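Local atomic coordinates of beta-L-arabinobiosidase (Bacteroides thetaiotaomicron, PDB entry 5MQR), a protein that probably hydrolyses arabinose-containing linkages as a gut bacterium breaks down complex plant pectin, and may also have an exo-sialidase type of activity. Residues V51-L56 against L350-I355; N432-V437 against F456-V461; C663-F668 against Q978-V983; L970-Y975 against N1043-A1048. All coordinates share one frame; numbering follows the deposited sequence.

Contact 1. Residues V51-L56 against L350-I355; sequences VHNIQL and LVHGEI
The Asn53 amide and the His352 ring lie at 53° to each other, with Asn53 CG 3.9 Å from His352 ND1. Neither packs flat on the other. Trp399 meets the ring edge-to-face. Glu354 O sits in the ring plane at the edge of His352, and ND1 bonds Tyr391 OH. Asn53 CG stands anti to its carbonyl carbon (chi1 -46°), which sends the amide from strand 52-57 to the corner that follows strand 349-350, last strand of a propeller-type sheet. There Asn53 ND2 donates to Val351 O at 3.1 Å. The donor is above the carbonyl plane. ND2 also bonds Ser401 OG. Water 1 joins Asn53 OD1 (2.8 Å) to Gly353 N. A leucine in place of Asn53 would probably leave Val351 O and the water without this partner. Beside the amide, Val51 CG1 meets Val351 CG1 at 4.1 Å. Val351 and His352 form a classic beta bulge opposite Leu334. The buried amide thus has partners at both ends and ties the bulged corner to the large mixed sheet.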
loop_
_atom_site.group_PDB
_atom_site.type_symbol
_atom_site.label_atom_id
_atom_site.label_comp_id
_atom_site.label_asym_id
_atom_site.label_seq_id
_atom_site.Cartn_x
_atom_site.Cartn_y
_atom_site.Cartn_z
ATOM N N VAL A 51 -4.643 -2.524 -14.400
ATOM C CA VAL A 51 -4.147 -3.330 -15.504
ATOM C C VAL A 51 -4.946 -2.974 -16.749
ATOM O O VAL A 51 -6.182 -3.011 -16.733
ATOM C CB VAL A 51 -4.260 -4.845 -15.268
ATOM C CG1 VAL A 51 -3.637 -5.615 -16.432
ATOM C CG2 VAL A 51 -3.540 -5.246 -14.003
ATOM N N HIS A 52 -4.243 -2.630 -17.818
ATOM C CA HIS A 52 -4.894 -2.429 -19.123
ATOM C C HIS A 52 -4.532 -3.573 -20.070
ATOM O O HIS A 52 -3.352 -3.773 -20.398
ATOM C CB HIS A 52 -4.502 -1.091 -19.735
ATOM C CG HIS A 52 -4.886 0.079 -18.900
ATOM N ND1 HIS A 52 -4.415 1.340 -19.151
ATOM C CD2 HIS A 52 -5.666 0.179 -17.802
ATOM C CE1 HIS A 52 -4.912 2.179 -18.259
ATOM N NE2 HIS A 52 -5.683 1.497 -17.434
ATOM N N ASN A 53 -5.545 -4.322 -20.482
ATOM C CA ASN A 53 -5.376 -5.369 -21.475
ATOM C C ASN A 53 -5.737 -4.726 -22.806
ATOM O O ASN A 53 -6.883 -4.296 -22.981
ATOM C CB ASN A 53 -6.322 -6.554 -21.226
ATOM C CG ASN A 53 -6.349 -7.005 -19.789
ATOM O OD1 ASN A 53 -7.427 -7.150 -19.204
ATOM N ND2 ASN A 53 -5.182 -7.282 -19.224
ATOM N N ILE A 54 -4.772 -4.692 -23.733
ATOM C CA ILE A 54 -4.907 -4.044 -25.027
ATOM C C ILE A 54 -4.673 -5.057 -26.153
ATOM O O ILE A 54 -3.581 -5.625 -26.261
ATOM C CB ILE A 54 -3.894 -2.896 -25.197
ATOM C CG1 ILE A 54 -4.006 -1.892 -24.045
ATOM C CG2 ILE A 54 -4.105 -2.174 -26.530
ATOM C CD1 ILE A 54 -5.368 -1.213 -23.896
ATOM N N GLN A 55 -5.689 -5.267 -26.992
ATOM C CA GLN A 55 -5.535 -6.133 -28.146
ATOM C C GLN A 55 -4.831 -5.375 -29.280
ATOM O O GLN A 55 -5.214 -4.271 -29.652
ATOM C CB GLN A 55 -6.885 -6.664 -28.609
ATOM C CG GLN A 55 -6.839 -7.857 -29.539
ATOM C CD GLN A 55 -8.232 -8.306 -29.943
ATOM O OE1 GLN A 55 -9.032 -7.508 -30.434
ATOM N NE2 GLN A 55 -8.547 -9.565 -29.700
ATOM N N LEU A 56 -3.808 -6.012 -29.822
ATOM C CA LEU A 56 -2.996 -5.457 -30.870
ATOM C C LEU A 56 -3.418 -5.982 -32.241
ATOM O O LEU A 56 -3.482 -5.206 -33.177
ATOM C CB LEU A 56 -1.525 -5.806 -30.621
ATOM C CG LEU A 56 -0.733 -4.796 -29.819
ATOM C CD1 LEU A 56 -1.384 -4.553 -28.476
ATOM C CD2 LEU A 56 0.702 -5.259 -29.648
ATOM N N LEU A 350 -4.753 -11.392 -10.735
ATOM C CA LEU A 350 -5.101 -11.454 -12.157
ATOM C C LEU A 350 -4.440 -10.358 -12.984
ATOM O O LEU A 350 -4.345 -9.191 -12.557
ATOM C CB LEU A 350 -6.615 -11.330 -12.310
ATOM C CG LEU A 350 -7.188 -11.603 -13.710
ATOM C CD1 LEU A 350 -7.094 -13.094 -14.008
ATOM C CD2 LEU A 350 -8.620 -11.104 -13.723
ATOM N N VAL A 351 -3.979 -10.749 -14.169
ATOM C CA VAL A 351 -3.574 -9.812 -15.215
ATOM C C VAL A 351 -4.668 -9.819 -16.287
ATOM O O VAL A 351 -5.260 -8.786 -16.536
ATOM C CB VAL A 351 -2.210 -10.181 -15.826
ATOM C CG1 VAL A 351 -1.885 -9.293 -17.025
ATOM C CG2 VAL A 351 -1.119 -10.076 -14.768
ATOM N N HIS A 352 -4.950 -10.983 -16.873
ATOM C CA HIS A 352 -5.940 -11.123 -17.944
ATOM C C HIS A 352 -6.825 -12.335 -17.649
ATOM O O HIS A 352 -6.347 -13.462 -17.616
ATOM C CB HIS A 352 -5.210 -11.252 -19.290
ATOM C CG HIS A 352 -6.110 -11.342 -20.486
ATOM N ND1 HIS A 352 -6.060 -10.433 -21.521
ATOM C CD2 HIS A 352 -7.015 -12.279 -20.855
ATOM C CE1 HIS A 352 -6.920 -10.793 -22.460
ATOM N NE2 HIS A 352 -7.518 -11.903 -22.072
ATOM N N GLY A 353 -8.111 -12.084 -17.412
ATOM C CA GLY A 353 -9.058 -13.109 -16.974
ATOM C C GLY A 353 -10.179 -13.435 -17.925
ATOM O O GLY A 353 -11.051 -14.233 -17.591
ATOM N N GLU A 354 -10.140 -12.837 -19.111
ATOM C CA GLU A 354 -11.126 -13.079 -20.174
ATOM C C GLU A 354 -10.592 -14.102 -21.186
ATOM O O GLU A 354 -9.374 -14.241 -21.362
ATOM C CB GLU A 354 -11.414 -11.759 -20.896
ATOM C CG GLU A 354 -11.993 -10.665 -19.998
ATOM C CD GLU A 354 -13.430 -10.956 -19.576
ATOM O OE1 GLU A 354 -14.170 -11.591 -20.364
ATOM O OE2 GLU A 354 -13.845 -10.538 -18.463
ATOM N N ILE A 355 -11.499 -14.836 -21.831
ATOM C CA ILE A 355 -11.123 -15.705 -22.929
ATOM C C ILE A 355 -12.082 -15.425 -24.084
ATOM O O ILE A 355 -13.238 -15.893 -24.088
ATOM C CB ILE A 355 -11.157 -17.213 -22.575
ATOM C CG1 ILE A 355 -10.305 -17.538 -21.341
ATOM C CG2 ILE A 355 -10.694 -18.060 -23.770
ATOM C CD1 ILE A 355 -10.418 -18.982 -20.886
HETATM O O HOH W 1 -8.964 -9.168 -17.982
#

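Contact 2. Residues N432-V437 against F456-V461; sequences NIYSPV and FDYAKV. With CA (calcium ion), chain J.
A chi1 of 178° swings the Tyr434 ring away from its own amide nitrogen, and Asp457 has a chi1 of -141°. These torsions bring the phenol to the carboxylate. Tyr434 is on strand 431-435, which pairs antiparallel with strand 460-468 in a large mixed sheet. Asp457 lies in the loop leading into the second strand. Tyr434 and Lys460 are a hydrogen-bonded pair: Tyr434 N to Lys460 O is 2.8 Å and Lys460 N to Tyr434 O is 3.2 Å. Ile433 and Val461 form the next, non-hydrogen-bonded pair, on the opposite sheet face. Pro436 CG packs 3.8 Å from Asp457 CG. Asp457 O binds the calcium ion at 2.4 Å, with water 2, water 3, Asp452, Asp454 and Glu597 among the other ligands. Its carboxylate instead bonds Tyr458 N through OD1, on the anti side, and Thr356 through OD2. OD1 lies in the Tyr434 ring plane, 3.2 Å from CE2. Tyr434 OH donates to the syn lone pair of Asp457 OD2 at 2.8 Å.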
loop_
_atom_site.group_PDB
_atom_site.type_symbol
_atom_site.label_atom_id
_atom_site.label_comp_id
_atom_site.label_asym_id
_atom_site.label_seq_id
_atom_site.Cartn_x
_atom_site.Cartn_y
_atom_site.Cartn_z
ATOM N N ASN A 432 -9.137 -0.628 -14.392
ATOM C CA ASN A 432 -8.766 -1.831 -15.125
ATOM C C ASN A 432 -9.554 -1.839 -16.422
ATOM O O ASN A 432 -10.747 -1.578 -16.415
ATOM C CB ASN A 432 -9.042 -3.055 -14.278
ATOM C CG ASN A 432 -8.110 -3.117 -13.078
ATOM O OD1 ASN A 432 -8.004 -2.154 -12.307
ATOM N ND2 ASN A 432 -7.373 -4.196 -12.963
ATOM N N ILE A 433 -8.863 -2.054 -17.534
ATOM C CA ILE A 433 -9.423 -1.861 -18.852
ATOM C C ILE A 433 -9.105 -3.098 -19.706
ATOM O O ILE A 433 -7.971 -3.577 -19.743
ATOM C CB ILE A 433 -8.867 -0.561 -19.482
ATOM C CG1 ILE A 433 -9.406 0.660 -18.745
ATOM C CG2 ILE A 433 -9.257 -0.443 -20.946
ATOM C CD1 ILE A 433 -8.775 1.945 -19.207
ATOM N N TYR A 434 -10.141 -3.591 -20.376
ATOM C CA TYR A 434 -10.083 -4.694 -21.314
ATOM C C TYR A 434 -10.600 -4.133 -22.632
ATOM O O TYR A 434 -11.777 -3.790 -22.726
ATOM C CB TYR A 434 -10.989 -5.825 -20.809
ATOM C CG TYR A 434 -11.047 -7.011 -21.735
ATOM C CD1 TYR A 434 -9.975 -7.903 -21.831
ATOM C CD2 TYR A 434 -12.168 -7.252 -22.503
ATOM C CE1 TYR A 434 -10.033 -9.005 -22.679
ATOM C CE2 TYR A 434 -12.224 -8.341 -23.350
ATOM C CZ TYR A 434 -11.157 -9.215 -23.445
ATOM O OH TYR A 434 -11.213 -10.285 -24.318
ATOM N N SER A 435 -9.725 -4.029 -23.637
ATOM C CA SER A 435 -10.004 -3.255 -24.842
ATOM C C SER A 435 -9.634 -4.023 -26.134
ATOM O O SER A 435 -8.528 -3.875 -26.665
ATOM C CB SER A 435 -9.311 -1.898 -24.759
ATOM O OG SER A 435 -9.765 -1.061 -25.795
ATOM N N PRO A 436 -10.559 -4.890 -26.610
ATOM C CA PRO A 436 -10.400 -5.546 -27.919
ATOM C C PRO A 436 -10.492 -4.533 -29.048
ATOM O O PRO A 436 -11.115 -3.495 -28.877
ATOM C CB PRO A 436 -11.580 -6.541 -27.964
ATOM C CG PRO A 436 -11.981 -6.730 -26.546
ATOM C CD PRO A 436 -11.759 -5.392 -25.914
ATOM N N VAL A 437 -9.867 -4.833 -30.183
ATOM C CA VAL A 437 -9.814 -3.894 -31.333
ATOM C C VAL A 437 -11.234 -3.496 -31.772
ATOM O O VAL A 437 -11.483 -2.326 -32.065
ATOM C CB VAL A 437 -9.006 -4.464 -32.542
ATOM C CG1 VAL A 437 -8.904 -3.438 -33.689
ATOM C CG2 VAL A 437 -7.598 -4.836 -32.109
ATOM N N PHE A 456 -17.885 -11.597 -30.937
ATOM C CA PHE A 456 -17.193 -12.581 -30.138
ATOM C C PHE A 456 -16.477 -12.010 -28.908
ATOM O O PHE A 456 -15.783 -12.730 -28.223
ATOM C CB PHE A 456 -16.225 -13.350 -31.047
ATOM C CG PHE A 456 -16.918 -14.044 -32.179
ATOM C CD1 PHE A 456 -17.611 -15.240 -31.956
ATOM C CD2 PHE A 456 -16.941 -13.480 -33.436
ATOM C CE1 PHE A 456 -18.294 -15.872 -32.975
ATOM C CE2 PHE A 456 -17.617 -14.116 -34.469
ATOM C CZ PHE A 456 -18.290 -15.310 -34.237
ATOM N N ASP A 457 -16.650 -10.739 -28.606
ATOM C CA ASP A 457 -15.982 -10.143 -27.451
ATOM C C ASP A 457 -16.748 -8.891 -27.035
ATOM O O ASP A 457 -17.747 -8.537 -27.673
ATOM C CB ASP A 457 -14.486 -9.839 -27.768
ATOM C CG ASP A 457 -13.549 -10.145 -26.578
ATOM O OD1 ASP A 457 -14.018 -10.048 -25.413
ATOM O OD2 ASP A 457 -12.365 -10.487 -26.814
ATOM N N TYR A 458 -16.288 -8.241 -25.965
ATOM C CA TYR A 458 -16.927 -7.055 -25.440
ATOM C C TYR A 458 -15.895 -6.123 -24.845
ATOM O O TYR A 458 -14.749 -6.538 -24.616
ATOM C CB TYR A 458 -17.968 -7.434 -24.384
ATOM C CG TYR A 458 -17.546 -8.540 -23.450
ATOM C CD1 TYR A 458 -16.523 -8.346 -22.483
ATOM C CD2 TYR A 458 -18.180 -9.774 -23.493
ATOM C CE1 TYR A 458 -16.153 -9.383 -21.621
ATOM C CE2 TYR A 458 -17.830 -10.799 -22.628
ATOM C CZ TYR A 458 -16.828 -10.606 -21.699
ATOM O OH TYR A 458 -16.535 -11.653 -20.873
ATOM N N ALA A 459 -16.322 -4.876 -24.622
ATOM C CA ALA A 459 -15.533 -3.872 -23.897
ATOM C C ALA A 459 -15.816 -4.077 -22.427
ATOM O O ALA A 459 -16.917 -4.447 -22.056
ATOM C CB ALA A 459 -15.909 -2.459 -24.313
ATOM N N LYS A 460 -14.820 -3.851 -21.590
ATOM C CA LYS A 460 -15.006 -4.014 -20.163
ATOM C C LYS A 460 -14.052 -3.123 -19.387
ATOM O O LYS A 460 -12.847 -3.111 -19.674
ATOM C CB LYS A 460 -14.811 -5.470 -19.777
ATOM C CG LYS A 460 -15.258 -5.763 -18.376
ATOM C CD LYS A 460 -14.610 -7.009 -17.851
ATOM C CE LYS A 460 -13.227 -6.699 -17.348
ATOM N NZ LYS A 460 -12.367 -7.908 -17.310
ATOM N N VAL A 461 -14.608 -2.391 -18.410
ATOM C CA VAL A 461 -13.848 -1.606 -17.435
ATOM C C VAL A 461 -14.238 -2.061 -16.014
ATOM O O VAL A 461 -15.389 -2.431 -15.792
ATOM C CB VAL A 461 -14.020 -0.082 -17.651
ATOM C CG1 VAL A 461 -13.601 0.315 -19.060
ATOM C CG2 VAL A 461 -15.433 0.386 -17.434
HETATM CA CA CA J . -19.917 -7.933 -28.427
HETATM O O HOH W 2 -20.311 -10.362 -28.332
HETATM O O HOH W 3 -21.136 -8.351 -26.369
#

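Contact 3. Residues C663-F668 against Q978-V983; sequences CPQRNF and QMELYV
Phe668 turns one ring face to Val983. CG2 of Val983 stands 4.1 Å from the ring centroid and 13° off its normal, a CH-pi contact. The two side chains meet at about a right angle. The far end of the ring reaches helix 972-985, with Phe668 CZ 3.7 Å from Glu980 CA. Met979, present as selenomethionine, adds its CB at 4.1 Å from Phe668 CE2. The other branch of Val983, CG1, packs 3.6 Å from Asn667 CB.

Gln665 and Glu980 also meet nearly at right angles, with amide and carboxylate planes 49° apart. Gln665 CG is anti to the backbone N (chi1 -161°) and the chain is extended beyond it. This carries NE2 to the anti lone pair of Glu980 OE2, at 2.7 Å. NE2 also donates to Asn667 OD1 at 3.1 Å, in the carbonyl plane. Waters 4 and 5 both donate to Glu980 OE2, so three donors grip that oxygen. Arg977 pairs with OE1. Gln665 OE1 takes Trp1051 NE1 and water 4. An alanine at Gln665 would probably leave Glu980 OE2 without its protein donor and Asn667 freer to turn.

Gln665 is the N-cap residue of helix 666-680. The contact thus sets the start of one helix against the flank of another, consistent with the (alpha/alpha)6 barrel known for six-hairpin glycosidases.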
loop_
_atom_site.group_PDB
_atom_site.type_symbol
_atom_site.label_atom_id
_atom_site.label_comp_id
_atom_site.label_asym_id
_atom_site.label_seq_id
_atom_site.Cartn_x
_atom_site.Cartn_y
_atom_site.Cartn_z
ATOM N N CYS A 663 3.039 -2.909 13.702
ATOM C CA CYS A 663 4.453 -3.013 13.479
ATOM C C CYS A 663 4.786 -4.474 13.685
ATOM O O CYS A 663 3.920 -5.218 14.100
ATOM C CB CYS A 663 5.191 -2.089 14.440
ATOM S SG CYS A 663 5.190 -2.678 16.128
ATOM N N PRO A 664 6.019 -4.905 13.362
ATOM C CA PRO A 664 6.419 -6.325 13.483
ATOM C C PRO A 664 6.776 -6.774 14.898
ATOM O O PRO A 664 7.073 -7.945 15.096
ATOM C CB PRO A 664 7.685 -6.422 12.619
ATOM C CG PRO A 664 7.998 -5.043 12.145
ATOM C CD PRO A 664 7.121 -4.073 12.865
ATOM N N GLN A 665 6.767 -5.862 15.859
ATOM C CA GLN A 665 7.127 -6.177 17.228
ATOM C C GLN A 665 5.833 -6.260 18.033
ATOM O O GLN A 665 5.117 -5.259 18.197
ATOM C CB GLN A 665 8.097 -5.138 17.783
ATOM C CG GLN A 665 8.882 -5.613 19.001
ATOM C CD GLN A 665 9.979 -4.647 19.442
ATOM O OE1 GLN A 665 10.650 -4.014 18.615
ATOM N NE2 GLN A 665 10.162 -4.527 20.738
ATOM N N ARG A 666 5.549 -7.468 18.515
ATOM C CA ARG A 666 4.288 -7.791 19.163
ATOM C C ARG A 666 3.976 -6.916 20.375
ATOM O O ARG A 666 2.851 -6.473 20.537
ATOM C CB ARG A 666 4.272 -9.285 19.548
ATOM C CG ARG A 666 2.972 -9.814 20.164
ATOM C CD ARG A 666 1.771 -9.530 19.242
ATOM N NE ARG A 666 0.541 -10.237 19.658
ATOM C CZ ARG A 666 -0.450 -10.651 18.844
ATOM N NH1 ARG A 666 -0.397 -10.465 17.520
ATOM N NH2 ARG A 666 -1.500 -11.295 19.366
ATOM N N ASN A 667 4.962 -6.654 21.223
ATOM C CA ASN A 667 4.667 -5.935 22.464
ATOM C C ASN A 667 4.209 -4.478 22.225
ATOM O O ASN A 667 3.249 -4.048 22.836
ATOM C CB ASN A 667 5.774 -6.078 23.539
ATOM C CG ASN A 667 7.152 -5.575 23.096
ATOM O OD1 ASN A 667 7.351 -5.065 22.001
ATOM N ND2 ASN A 667 8.122 -5.754 23.975
ATOM N N PHE A 668 4.857 -3.755 21.314
ATOM C CA PHE A 668 4.445 -2.397 20.950
ATOM C C PHE A 668 3.022 -2.334 20.393
ATOM O O PHE A 668 2.225 -1.445 20.751
ATOM C CB PHE A 668 5.384 -1.814 19.882
ATOM C CG PHE A 668 6.605 -1.126 20.423
ATOM C CD1 PHE A 668 7.772 -1.839 20.683
ATOM C CD2 PHE A 668 6.603 0.235 20.622
ATOM C CE1 PHE A 668 8.911 -1.197 21.163
ATOM C CE2 PHE A 668 7.742 0.892 21.090
ATOM C CZ PHE A 668 8.900 0.177 21.349
ATOM N N GLN A 978 13.836 3.623 25.387
ATOM C CA GLN A 978 13.031 4.029 26.544
ATOM C C GLN A 978 11.548 3.772 26.314
ATOM O O GLN A 978 10.851 3.406 27.254
ATOM C CB GLN A 978 13.277 5.492 26.930
ATOM C CG GLN A 978 14.605 5.716 27.633
ATOM C CD GLN A 978 14.775 4.828 28.869
ATOM O OE1 GLN A 978 13.820 4.574 29.583
ATOM N NE2 GLN A 978 15.977 4.347 29.107
HETATM N N MSE A 979 11.077 3.940 25.076
HETATM C CA MSE A 979 9.726 3.523 24.736
HETATM C C MSE A 979 9.561 2.025 24.864
HETATM O O MSE A 979 8.524 1.577 25.331
HETATM C CB MSE A 979 9.311 3.976 23.335
HETATM C CG MSE A 979 9.125 5.483 23.259
HETATM SE SE MSE A 979 7.447 6.022 24.122
HETATM C CE MSE A 979 6.150 5.322 22.801
ATOM N N GLU A 980 10.566 1.248 24.470
ATOM C CA GLU A 980 10.532 -0.202 24.610
ATOM C C GLU A 980 10.436 -0.662 26.082
ATOM O O GLU A 980 9.660 -1.568 26.425
ATOM C CB GLU A 980 11.763 -0.824 23.935
ATOM C CG GLU A 980 11.755 -2.347 23.908
ATOM C CD GLU A 980 12.765 -2.932 22.925
ATOM O OE1 GLU A 980 13.956 -2.656 23.099
ATOM O OE2 GLU A 980 12.372 -3.661 21.980
ATOM N N LEU A 981 11.232 -0.038 26.942
ATOM C CA LEU A 981 11.191 -0.310 28.375
ATOM C C LEU A 981 9.839 0.104 28.996
ATOM O O LEU A 981 9.315 -0.600 29.855
ATOM C CB LEU A 981 12.350 0.394 29.090
ATOM C CG LEU A 981 13.765 -0.100 28.766
ATOM C CD1 LEU A 981 14.866 0.692 29.509
ATOM C CD2 LEU A 981 13.898 -1.586 29.076
ATOM N N TYR A 982 9.271 1.226 28.559
ATOM C CA TYR A 982 7.941 1.619 29.004
ATOM C C TYR A 982 6.924 0.518 28.616
ATOM O O TYR A 982 6.079 0.098 29.425
ATOM C CB TYR A 982 7.568 2.973 28.400
ATOM C CG TYR A 982 6.292 3.629 28.906
ATOM C CD1 TYR A 982 5.664 3.240 30.100
ATOM C CD2 TYR A 982 5.729 4.673 28.200
ATOM C CE1 TYR A 982 4.509 3.866 30.545
ATOM C CE2 TYR A 982 4.582 5.312 28.641
ATOM C CZ TYR A 982 3.969 4.900 29.807
ATOM O OH TYR A 982 2.826 5.548 30.225
ATOM N N VAL A 983 7.067 0.003 27.408
ATOM C CA VAL A 983 6.250 -1.144 26.965
ATOM C C VAL A 983 6.449 -2.389 27.837
ATOM O O VAL A 983 5.492 -2.913 28.381
ATOM C CB VAL A 983 6.479 -1.474 25.463
ATOM C CG1 VAL A 983 5.776 -2.778 25.074
ATOM C CG2 VAL A 983 5.963 -0.338 24.575
HETATM O O HOH W 4 13.351 -4.080 19.264
HETATM O O HOH W 5 10.997 -5.688 23.704
#

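Contact 4. Residues L970-Y975 against N1043-A1048; sequences LSDSVY and NPLIPA
Asp972 and Leu1045 bring their CA atoms within 5.0 Å where the first turn of helix 972-985 meets the irregular loop 1043-1048, and no hydrogen bond joins the two segments. The loop leads into the strands of the region related to the C-terminal domain of glycosyl hydrolase family 65. The helix belongs to the MGH1-like glycoside hydrolase region. The contact joins these two regions by mixed apolar and polar packing.

Leu1045 and Asp972 bury the most surface; Pro1047 and Tyr975 add less. A chi1 of 172° swings the Tyr975 ring out toward the loop. Leu955 and Met962 of helix 948-964 also touch this ring, as does Leu1029. Leu1045 approaches it at about a right angle, and its CB reaches Tyr975 CD2 at 3.7 Å.

The CD2 branch of Leu1045 lies 3.7 Å from Asp972 OD1. The carboxylate crosses the loop backbone, with Asp972 OD2 3.5 Å from Ile1046 O. Both are acceptors, so this approach is no hydrogen bond and is probably mildly unfavourable. The nearby helix start, with Ser971 as N-cap, may favour the negative charge there. Pro1047 packs against the same turn, its CG 3.9 Å from Ser973 OG.

Leu1045 CD1 sits over the middle of the Tyr975 ring, 3.9 Å from the centroid and 8° off the normal, as a CH-pi contact.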
loop_
_atom_site.group_PDB
_atom_site.type_symbol
_atom_site.label_atom_id
_atom_site.label_comp_id
_atom_site.label_asym_id
_atom_site.label_seq_id
_atom_site.Cartn_x
_atom_site.Cartn_y
_atom_site.Cartn_z
ATOM N N LEU A 970 21.351 12.780 22.028
ATOM C CA LEU A 970 20.444 11.654 21.996
ATOM C C LEU A 970 20.195 11.165 20.564
ATOM O O LEU A 970 19.879 11.961 19.687
ATOM C CB LEU A 970 19.111 12.074 22.601
ATOM C CG LEU A 970 19.116 12.474 24.071
ATOM C CD1 LEU A 970 17.731 12.958 24.463
ATOM C CD2 LEU A 970 19.543 11.292 24.930
ATOM N N SER A 971 20.333 9.857 20.354
ATOM C CA SER A 971 19.981 9.230 19.097
ATOM C C SER A 971 18.554 8.668 19.163
ATOM O O SER A 971 17.945 8.561 20.217
ATOM C CB SER A 971 20.967 8.097 18.778
ATOM O OG SER A 971 20.939 7.123 19.794
ATOM N N ASP A 972 18.044 8.290 18.003
ATOM C CA ASP A 972 16.793 7.548 17.912
ATOM C C ASP A 972 16.790 6.268 18.781
ATOM O O ASP A 972 15.780 5.972 19.429
ATOM C CB ASP A 972 16.455 7.216 16.443
ATOM C CG ASP A 972 16.105 8.456 15.616
ATOM O OD1 ASP A 972 16.037 9.561 16.192
ATOM O OD2 ASP A 972 15.915 8.325 14.377
ATOM N N SER A 973 17.914 5.548 18.810
ATOM C CA SER A 973 18.028 4.318 19.595
ATOM C C SER A 973 17.718 4.542 21.037
ATOM O O SER A 973 17.110 3.686 21.674
ATOM C CB SER A 973 19.433 3.713 19.511
ATOM O OG SER A 973 19.598 3.228 18.213
ATOM N N VAL A 974 18.172 5.672 21.556
ATOM C CA VAL A 974 17.912 6.002 22.924
ATOM C C VAL A 974 16.419 6.226 23.186
ATOM O O VAL A 974 15.892 5.721 24.177
ATOM C CB VAL A 974 18.748 7.215 23.401
ATOM C CG1 VAL A 974 18.336 7.644 24.810
ATOM C CG2 VAL A 974 20.227 6.846 23.390
ATOM N N TYR A 975 15.770 7.006 22.333
ATOM C CA TYR A 975 14.344 7.262 22.499
ATOM C C TYR A 975 13.560 5.940 22.344
ATOM O O TYR A 975 12.671 5.634 23.154
ATOM C CB TYR A 975 13.818 8.333 21.513
ATOM C CG TYR A 975 12.320 8.462 21.540
ATOM C CD1 TYR A 975 11.679 9.323 22.430
ATOM C CD2 TYR A 975 11.536 7.702 20.700
ATOM C CE1 TYR A 975 10.280 9.413 22.475
ATOM C CE2 TYR A 975 10.155 7.783 20.723
ATOM C CZ TYR A 975 9.525 8.635 21.608
ATOM O OH TYR A 975 8.146 8.690 21.603
ATOM N N ASN A 1043 8.347 12.927 11.631
ATOM C CA ASN A 1043 9.751 12.688 11.895
ATOM C C ASN A 1043 9.845 11.523 12.859
ATOM O O ASN A 1043 9.972 11.721 14.064
ATOM C CB ASN A 1043 10.400 13.946 12.475
ATOM C CG ASN A 1043 11.888 13.776 12.689
ATOM O OD1 ASN A 1043 12.561 13.134 11.881
ATOM N ND2 ASN A 1043 12.396 14.288 13.795
ATOM N N PRO A 1044 9.729 10.295 12.340
ATOM C CA PRO A 1044 9.788 9.126 13.215
ATOM C C PRO A 1044 11.110 9.000 13.941
ATOM O O PRO A 1044 12.148 9.202 13.350
ATOM C CB PRO A 1044 9.611 7.948 12.266
ATOM C CG PRO A 1044 9.099 8.522 11.004
ATOM C CD PRO A 1044 9.611 9.915 10.927
ATOM N N LEU A 1045 11.052 8.670 15.221
ATOM C CA LEU A 1045 12.246 8.435 16.009
ATOM C C LEU A 1045 12.452 6.935 16.184
ATOM O O LEU A 1045 12.591 6.433 17.283
ATOM C CB LEU A 1045 12.130 9.141 17.373
ATOM C CG LEU A 1045 11.771 10.614 17.314
ATOM C CD1 LEU A 1045 11.456 11.126 18.707
ATOM C CD2 LEU A 1045 12.856 11.419 16.625
ATOM N N ILE A 1046 12.425 6.214 15.088
ATOM C CA ILE A 1046 12.690 4.793 15.073
ATOM C C ILE A 1046 14.038 4.720 14.369
ATOM O O ILE A 1046 14.237 5.412 13.384
ATOM C CB ILE A 1046 11.582 4.077 14.308
ATOM C CG1 ILE A 1046 10.275 4.315 15.035
ATOM C CG2 ILE A 1046 11.858 2.585 14.199
ATOM C CD1 ILE A 1046 9.060 3.755 14.331
ATOM N N PRO A 1047 14.997 3.944 14.898
ATOM C CA PRO A 1047 16.246 3.826 14.148
ATOM C C PRO A 1047 16.083 3.134 12.806
ATOM O O PRO A 1047 15.112 2.377 12.576
ATOM C CB PRO A 1047 17.159 2.991 15.054
ATOM C CG PRO A 1047 16.332 2.536 16.201
ATOM C CD PRO A 1047 15.080 3.348 16.243
ATOM N N ALA A 1048 17.041 3.408 11.933
ATOM C CA ALA A 1048 17.157 2.700 10.674
ATOM C C ALA A 1048 17.361 1.218 10.988
ATOM O O ALA A 1048 18.146 0.865 11.887
ATOM C CB ALA A 1048 18.331 3.245 9.841
#

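The contacts form two pairs at opposite sides of the chain's centre. Contacts 1 and 2 have centres 8 Å apart and share one mixed sheet, in which strands 52-57 and 431-435 are neighbours. Glu354 of contact 1 joins them further, through Tyr458 and a salt bridge to Lys460. Contact 2 supplies Asp457, one of the residues at a calcium site; a sodium ion lies about 9 Å from the Leu350 side chain of contact 1. Contacts 3 and 4 both use helix 972-985, with centres 13 Å apart, and Trp1051 neighbours both. The two pairs do not touch: the nearest atoms of contacts 1 and 3 are about 27 Å apart.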